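Local coordinates for protein phosphoribosylglycinamide synthetase (PDB 4DIM) that probably acts as an ATP-dependent, metal-binding ligase of the ATP-grasp family, perhaps a phosphoribosylglycinamide synthetase, at residues M113-T124 with N269-T277. Sequence-based numbering, arbitrary orientation.
Sequences MKEAFKKYNVNT and NEVYIIELT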
# COMPACT_ATOMS: atom_id res chain seq x y z
N MSE A 113 2.08 17.11 -3.48
CA MSE A 113 3.17 16.12 -3.42
C MSE A 113 4.24 16.46 -4.42
O MSE A 113 5.42 16.48 -4.09
CB MSE A 113 2.64 14.69 -3.70
CG MSE A 113 3.57 13.58 -3.19
SE MSE A 113 3.29 11.81 -3.96
CE MSE A 113 3.57 12.22 -5.86
N LYS A 114 3.84 16.75 -5.65
CA LYS A 114 4.78 17.04 -6.73
C LYS A 114 5.45 18.41 -6.55
O LYS A 114 6.51 18.65 -7.14
CB LYS A 114 4.06 16.95 -8.10
CG LYS A 114 3.48 15.57 -8.41
CD LYS A 114 4.34 14.69 -9.28
CE LYS A 114 3.57 13.50 -9.83
NZ LYS A 114 4.23 12.18 -9.57
N GLU A 115 4.82 19.30 -5.77
CA GLU A 115 5.34 20.63 -5.46
C GLU A 115 6.51 20.48 -4.46
O GLU A 115 7.53 21.16 -4.57
CB GLU A 115 4.21 21.51 -4.87
CG GLU A 115 4.56 22.99 -4.79
CD GLU A 115 3.58 23.86 -4.02
OE1 GLU A 115 3.08 23.42 -2.97
OE2 GLU A 115 3.37 25.02 -4.45
N ALA A 116 6.35 19.57 -3.50
CA ALA A 116 7.38 19.26 -2.52
C ALA A 116 8.54 18.56 -3.19
O ALA A 116 9.69 18.86 -2.90
CB ALA A 116 6.80 18.38 -1.42
N PHE A 117 8.25 17.63 -4.07
CA PHE A 117 9.28 16.91 -4.80
C PHE A 117 10.08 17.84 -5.70
O PHE A 117 11.28 17.61 -5.80
CB PHE A 117 8.66 15.77 -5.61
CG PHE A 117 8.07 14.62 -4.81
CD1 PHE A 117 8.24 14.53 -3.43
CD2 PHE A 117 7.50 13.53 -5.46
CE1 PHE A 117 7.77 13.42 -2.72
CE2 PHE A 117 7.07 12.42 -4.75
CZ PHE A 117 7.19 12.38 -3.38
N LYS A 118 9.51 18.93 -6.29
CA LYS A 118 10.38 19.82 -7.07
C LYS A 118 11.30 20.60 -6.13
O LYS A 118 12.50 20.69 -6.39
CB LYS A 118 9.61 20.79 -8.03
CG LYS A 118 8.62 21.76 -7.38
CD LYS A 118 8.35 23.02 -8.23
CE LYS A 118 8.03 22.81 -9.71
NZ LYS A 118 7.61 24.08 -10.38
N LYS A 119 10.74 21.07 -5.00
CA LYS A 119 11.40 21.89 -3.97
C LYS A 119 12.58 21.15 -3.33
O LYS A 119 13.66 21.72 -3.17
CB LYS A 119 10.37 22.28 -2.89
CG LYS A 119 10.91 23.18 -1.81
CD LYS A 119 9.97 23.27 -0.62
CE LYS A 119 10.64 23.98 0.53
NZ LYS A 119 9.74 24.10 1.70
N TYR A 120 12.33 19.89 -2.95
CA TYR A 120 13.31 19.00 -2.32
C TYR A 120 14.03 18.11 -3.34
O TYR A 120 14.91 17.32 -2.94
CB TYR A 120 12.63 18.15 -1.22
CG TYR A 120 12.30 18.98 -0.00
CD1 TYR A 120 13.30 19.36 0.89
CD2 TYR A 120 11.04 19.52 0.18
CE1 TYR A 120 13.03 20.21 1.96
CE2 TYR A 120 10.73 20.28 1.30
CZ TYR A 120 11.74 20.66 2.17
OH TYR A 120 11.52 21.51 3.23
N ASN A 121 13.75 18.29 -4.65
CA ASN A 121 14.45 17.62 -5.74
C ASN A 121 14.35 16.09 -5.62
O ASN A 121 15.37 15.39 -5.53
CB ASN A 121 15.93 18.08 -5.79
CG ASN A 121 16.67 17.61 -7.03
OD1 ASN A 121 16.09 17.36 -8.09
ND2 ASN A 121 17.95 17.45 -6.93
N VAL A 122 13.14 15.60 -5.60
CA VAL A 122 12.85 14.17 -5.55
C VAL A 122 12.45 13.74 -6.94
O VAL A 122 11.65 14.42 -7.56
CB VAL A 122 11.75 13.86 -4.50
CG1 VAL A 122 11.20 12.44 -4.64
CG2 VAL A 122 12.29 14.09 -3.08
N ASN A 123 13.01 12.64 -7.43
CA ASN A 123 12.69 12.10 -8.75
C ASN A 123 11.28 11.67 -8.80
O ASN A 123 10.84 10.83 -8.00
CB ASN A 123 13.55 10.89 -9.11
CG ASN A 123 14.99 11.16 -9.32
OD1 ASN A 123 15.44 12.30 -9.39
ND2 ASN A 123 15.75 10.09 -9.41
N THR A 124 10.55 12.28 -9.71
CA THR A 124 9.15 12.00 -9.93
C THR A 124 8.76 12.53 -11.33
O THR A 124 9.47 13.40 -11.86
CB THR A 124 8.34 12.70 -8.81
OG1 THR A 124 7.03 12.12 -8.75
CG2 THR A 124 8.28 14.25 -9.02
N ASN A 269 17.89 3.40 -15.68
CA ASN A 269 18.69 3.38 -14.46
C ASN A 269 18.43 4.60 -13.54
O ASN A 269 19.31 5.09 -12.84
CB ASN A 269 20.20 3.21 -14.78
CG ASN A 269 20.47 1.81 -15.26
OD1 ASN A 269 20.07 0.83 -14.60
ND2 ASN A 269 21.04 1.66 -16.45
N GLU A 270 17.18 5.02 -13.47
CA GLU A 270 16.76 6.08 -12.57
C GLU A 270 15.42 5.70 -12.11
O GLU A 270 14.66 5.10 -12.87
CB GLU A 270 16.79 7.46 -13.23
CG GLU A 270 18.19 8.08 -13.28
CD GLU A 270 18.95 8.17 -11.97
OE1 GLU A 270 18.30 8.25 -10.89
OE2 GLU A 270 20.20 8.11 -12.01
N VAL A 271 15.15 5.98 -10.83
CA VAL A 271 13.89 5.57 -10.21
C VAL A 271 13.12 6.80 -9.85
O VAL A 271 13.69 7.83 -9.54
CB VAL A 271 14.11 4.63 -9.00
CG1 VAL A 271 14.93 3.42 -9.42
CG2 VAL A 271 14.78 5.35 -7.82
N TYR A 272 11.81 6.68 -9.93
CA TYR A 272 10.86 7.77 -9.68
C TYR A 272 9.76 7.30 -8.77
O TYR A 272 9.30 6.16 -8.91
CB TYR A 272 10.25 8.25 -11.01
CG TYR A 272 11.29 8.69 -12.01
CD1 TYR A 272 11.61 10.03 -12.18
CD2 TYR A 272 11.91 7.77 -12.85
CE1 TYR A 272 12.58 10.44 -13.09
CE2 TYR A 272 12.87 8.16 -13.78
CZ TYR A 272 13.23 9.50 -13.87
OH TYR A 272 14.19 9.92 -14.77
N ILE A 273 9.28 8.20 -7.88
CA ILE A 273 8.19 7.92 -6.96
C ILE A 273 6.92 8.32 -7.60
O ILE A 273 6.73 9.50 -7.88
CB ILE A 273 8.38 8.68 -5.63
CG1 ILE A 273 9.67 8.22 -4.94
CG2 ILE A 273 7.13 8.52 -4.71
CD1 ILE A 273 9.95 8.80 -3.78
N ILE A 274 5.99 7.36 -7.76
CA ILE A 274 4.65 7.66 -8.29
C ILE A 274 3.71 8.07 -7.13
O ILE A 274 3.11 9.12 -7.21
CB ILE A 274 4.06 6.45 -9.05
CG1 ILE A 274 4.97 6.01 -10.18
CG2 ILE A 274 2.68 6.81 -9.58
CD1 ILE A 274 4.83 4.48 -10.44
N GLU A 275 3.55 7.21 -6.12
CA GLU A 275 2.69 7.39 -4.95
C GLU A 275 3.46 7.05 -3.67
O GLU A 275 4.33 6.19 -3.68
CB GLU A 275 1.40 6.50 -5.00
CG GLU A 275 0.61 6.43 -6.30
CD GLU A 275 -0.11 7.69 -6.74
OE1 GLU A 275 -0.09 8.70 -6.00
OE2 GLU A 275 -0.72 7.67 -7.84
N LEU A 276 3.10 7.70 -2.57
CA LEU A 276 3.71 7.50 -1.25
C LEU A 276 2.66 7.75 -0.16
O LEU A 276 2.11 8.85 -0.09
CB LEU A 276 4.90 8.45 -1.07
CG LEU A 276 5.84 8.06 0.10
CD1 LEU A 276 7.34 8.13 -0.28
CD2 LEU A 276 5.59 8.88 1.33
N THR A 277 2.40 6.77 0.70
CA THR A 277 1.41 6.93 1.78
C THR A 277 2.06 6.53 3.14
O THR A 277 2.86 5.63 3.18
CB THR A 277 0.11 6.18 1.44
OG1 THR A 277 -0.75 6.11 2.55
CG2 THR A 277 0.33 4.82 0.95
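N123 and T124, just past the end of helix 110-120, grip the outer edge of strand 270-277 with three hydrogen bonds. I273 N donates to N123 O (3.1 Å). The side-chain amide of N123 lies beside its own backbone N (chi1 -67°), and from there ND2 reaches V271 O at 3.1 Å, the acceptor lying in the amide plane. Asparagine suits this place because it can give an N-H to an edge carbonyl much as a backbone amide would. T124 completes the set: OG1 donates to I273 O over 2.8 Å and itself accepts a bond from K114 NZ at 2.9 Å. One small hydroxyl thereby ties helix, loop and strand together, and the long lysine chain, bent at chi2 and chi4, brings its ammonium back from the helix to hold that hydroxyl.

The apolar contacts centre on I273, a branched residue that can serve two partners. Its CG2 sits 3.9 Å from F117 CE2, while CD1 meets V122 CG1. That same valine methyl lies over the centre of one face of the F117 ring, so the ring is covered by the loop that follows its own helix; T124 OG1 lies at the ring edge, in plane. Y272 instead presents a ring edge to T124 N and lies close to N123 CB. Farther along, the long, unbranched selenomethionine M113, bent at chi3, lays CE near I274 O.

A Schellman motif at N121 ends the helix and turns the chain toward the strand. Strand 270-277 is an outer strand of the large antiparallel sheet; it pairs with strand 258-267, the ladder broken by a classic beta bulge where I274 and E275 both face D263. Helix 236-253 packs against both F117 and I273, through L253 and A249, closing this buried corner of the ATP-grasp region.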